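Local coordinates for protein probable glutamine synthetase (Pseudomonas aeruginosa, PDB 4HPP) that belongs to the glutamine synthetase family and holds magnesium and glutamic acid in a catalytic domain within a six-chain assembly, at residues T281-S287 / P335-T340. Numbering follows the deposited sequence.
Sequences TAPTAAS and PMDATT
An Asx turn at Asp337, where the chain leaves strand 330-336 of the catalytic domain, meets the loop that leaves helix 261-281, and Ser287 of that loop joins the two. Its OG donates to Asp337 OD1 over 2.7 Å, on the syn side and 18° out of the carboxylate plane. The other carboxylate oxygen is used within its own turn: Asp337 OD2 takes the backbone N-H of Thr339 through its anti lone pair at 3.1 Å, an arrangement allowed by a chi1 of 61° that sets CG between the backbone N and carbonyl carbon. Ser287 OG in turn accepts from Thr284 N, while Thr284 and Thr339 reach for each other tip to tip, OG1 to OG1 at 3.1 Å, with proton direction unsettled. Beside this polar cluster, Pro283 sits across Thr340, its CG 3.5 Å from Thr340 CG2, and its CD touches Thr339 OG1.

At the helix end, backbone and side chain both take part. Thr281 O faces the CA-H of Met336 (CA to O 3.1 Å, angle at H 162°) and accepts a weak hydrogen bond from Asp337 N. Thr281 OG1 lies 2.8 Å from Pro335 O, although its one proton can also go to Leu277 O in the preceding helical turn. The Met336 side chain, bent at its third torsion, brings CE to 3.9 Å from Thr281 CG2, the two crossing at about a right angle.

All ten touching residues are buried. The side chain of Asp337 lies about 7 Å from the bound glutamic acid; the Ser287 hydroxyl takes OD1 and the Thr339 amide takes OD2, which should hold the carboxylate's rotation.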
ATOM      1  N   THR A 281     -24.708 -24.698 -34.433  1.00 57.44           N
ATOM      2  CA  THR A 281     -24.976 -24.565 -32.980  1.00 50.68           C
ATOM      3  C   THR A 281     -23.820 -25.071 -32.103  1.00 57.77           C
ATOM      4  O   THR A 281     -23.822 -24.859 -30.882  1.00 61.91           O
ATOM      5  CB  THR A 281     -26.238 -25.308 -32.567  1.00 47.48           C
ATOM      6  OG1 THR A 281     -25.959 -26.706 -32.625  1.00 49.67           O
ATOM      7  CG2 THR A 281     -27.435 -24.979 -33.485  1.00 46.70           C
ATOM      8  N   ALA A 282     -22.861 -25.782 -32.707  1.00 58.23           N
ATOM      9  CA  ALA A 282     -21.565 -26.086 -32.058  1.00 55.41           C
ATOM     10  C   ALA A 282     -20.454 -25.774 -33.065  1.00 55.72           C
ATOM     11  O   ALA A 282     -19.779 -26.683 -33.531  1.00 59.89           O
ATOM     12  CB  ALA A 282     -21.507 -27.543 -31.596  1.00 52.90           C
ATOM     13  N   PRO A 283     -20.262 -24.478 -33.392  1.00 51.51           N
ATOM     14  CA  PRO A 283     -19.665 -24.062 -34.635  1.00 50.59           C
ATOM     15  C   PRO A 283     -18.200 -23.813 -34.543  1.00 48.32           C
ATOM     16  O   PRO A 283     -17.644 -23.253 -35.477  1.00 51.34           O
ATOM     17  CB  PRO A 283     -20.328 -22.709 -34.888  1.00 48.68           C
ATOM     18  CG  PRO A 283     -20.821 -22.250 -33.551  1.00 53.22           C
ATOM     19  CD  PRO A 283     -20.499 -23.308 -32.543  1.00 48.21           C
ATOM     20  N   THR A 284     -17.558 -24.151 -33.443  1.00 48.87           N
ATOM     21  CA  THR A 284     -16.109 -23.915 -33.455  1.00 57.21           C
ATOM     22  C   THR A 284     -15.355 -25.208 -33.263  1.00 61.82           C
ATOM     23  O   THR A 284     -15.914 -26.214 -32.778  1.00 61.98           O
ATOM     24  CB  THR A 284     -15.621 -22.910 -32.394  1.00 53.05           C
ATOM     25  OG1 THR A 284     -15.986 -23.378 -31.100  1.00 43.24           O
ATOM     26  CG2 THR A 284     -16.216 -21.528 -32.627  1.00 68.90           C
ATOM     27  N   ALA A 285     -14.078 -25.167 -33.624  1.00 60.93           N
ATOM     28  CA  ALA A 285     -13.201 -26.335 -33.475  1.00 66.22           C
ATOM     29  C   ALA A 285     -13.228 -26.866 -32.017  1.00 65.08           C
ATOM     30  O   ALA A 285     -13.328 -28.086 -31.805  1.00 56.64           O
ATOM     31  CB  ALA A 285     -11.773 -26.000 -33.938  1.00 63.33           C
ATOM     32  N   ALA A 286     -13.188 -25.948 -31.033  1.00 58.36           N
ATOM     33  CA  ALA A 286     -13.265 -26.304 -29.607  1.00 54.04           C
ATOM     34  C   ALA A 286     -14.600 -26.904 -29.203  1.00 57.43           C
ATOM     35  O   ALA A 286     -14.704 -27.479 -28.105  1.00 60.24           O
ATOM     36  CB  ALA A 286     -12.937 -25.117 -28.709  1.00 61.17           C
ATOM     37  N   SER A 287     -15.609 -26.793 -30.079  1.00 52.09           N
ATOM     38  CA  SER A 287     -16.940 -27.270 -29.731  1.00 53.21           C
ATOM     39  C   SER A 287     -16.960 -28.787 -29.629  1.00 60.23           C
ATOM     40  O   SER A 287     -17.745 -29.372 -28.841  1.00 59.99           O
ATOM     41  CB  SER A 287     -17.985 -26.775 -30.712  1.00 53.52           C
ATOM     42  OG  SER A 287     -18.188 -25.377 -30.570  1.00 45.77           O
ATOM     43  N   PRO A 335     -27.145 -29.525 -27.926  1.00 57.16           N
ATOM     44  CA  PRO A 335     -25.789 -29.458 -28.496  1.00 53.58           C
ATOM     45  C   PRO A 335     -25.434 -28.036 -28.977  1.00 52.86           C
ATOM     46  O   PRO A 335     -25.223 -27.746 -30.175  1.00 48.66           O
ATOM     47  CB  PRO A 335     -25.796 -30.541 -29.588  1.00 52.54           C
ATOM     48  CG  PRO A 335     -27.177 -31.144 -29.574  1.00 56.05           C
ATOM     49  CD  PRO A 335     -28.082 -30.191 -28.845  1.00 54.84           C
ATOM     50  N   MET A 336     -25.376 -27.136 -28.000  1.00 50.98           N
ATOM     51  CA  MET A 336     -25.189 -25.729 -28.298  1.00 44.29           C
ATOM     52  C   MET A 336     -24.248 -25.181 -27.265  1.00 40.59           C
ATOM     53  O   MET A 336     -24.222 -25.691 -26.146  1.00 38.95           O
ATOM     54  CB  MET A 336     -26.512 -25.005 -28.301  1.00 40.48           C
ATOM     55  CG  MET A 336     -26.368 -23.606 -28.856  1.00 47.60           C
ATOM     56  SD  MET A 336     -27.891 -22.639 -28.778  1.00 46.87           S
ATOM     57  CE  MET A 336     -28.780 -23.150 -30.283  1.00 38.16           C
ATOM     58  N   ASP A 337     -23.413 -24.220 -27.670  1.00 37.42           N
ATOM     59  CA  ASP A 337     -22.420 -23.621 -26.783  1.00 41.76           C
ATOM     60  C   ASP A 337     -22.303 -22.114 -27.053  1.00 48.56           C
ATOM     61  O   ASP A 337     -23.003 -21.577 -27.966  1.00 53.85           O
ATOM     62  CB  ASP A 337     -21.079 -24.364 -26.830  1.00 41.13           C
ATOM     63  CG  ASP A 337     -20.421 -24.361 -28.198  1.00 44.78           C
ATOM     64  OD1 ASP A 337     -20.134 -25.468 -28.723  1.00 56.80           O
ATOM     65  OD2 ASP A 337     -20.132 -23.278 -28.744  1.00 46.70           O
ATOM     66  N   ALA A 338     -21.504 -21.401 -26.250  1.00 40.72           N
ATOM     67  CA  ALA A 338     -21.476 -19.920 -26.387  1.00 39.99           C
ATOM     68  C   ALA A 338     -20.569 -19.371 -27.501  1.00 48.06           C
ATOM     69  O   ALA A 338     -20.480 -18.143 -27.681  1.00 53.28           O
ATOM     70  CB  ALA A 338     -21.143 -19.280 -25.074  1.00 40.43           C
ATOM     71  N   THR A 339     -19.879 -20.255 -28.240  1.00 49.03           N
ATOM     72  CA  THR A 339     -19.092 -19.823 -29.391  1.00 43.55           C
ATOM     73  C   THR A 339     -20.029 -19.534 -30.563  1.00 38.18           C
ATOM     74  O   THR A 339     -19.610 -18.999 -31.592  1.00 35.66           O
ATOM     75  CB  THR A 339     -18.034 -20.866 -29.847  1.00 46.29           C
ATOM     76  OG1 THR A 339     -18.698 -22.048 -30.275  1.00 44.43           O
ATOM     77  CG2 THR A 339     -17.111 -21.210 -28.733  1.00 43.90           C
ATOM     78  N   THR A 340     -21.305 -19.859 -30.406  1.00 39.08           N
ATOM     79  CA  THR A 340     -22.294 -19.488 -31.454  1.00 43.50           C
ATOM     80  C   THR A 340     -22.634 -18.020 -31.568  1.00 38.45           C
ATOM     81  O   THR A 340     -22.283 -17.233 -30.718  1.00 40.67           O
ATOM     82  CB  THR A 340     -23.656 -20.143 -31.216  1.00 42.37           C
ATOM     83  OG1 THR A 340     -24.138 -19.749 -29.921  1.00 42.98           O
ATOM     84  CG2 THR A 340     -23.492 -21.633 -31.334  1.00 42.28           C
TER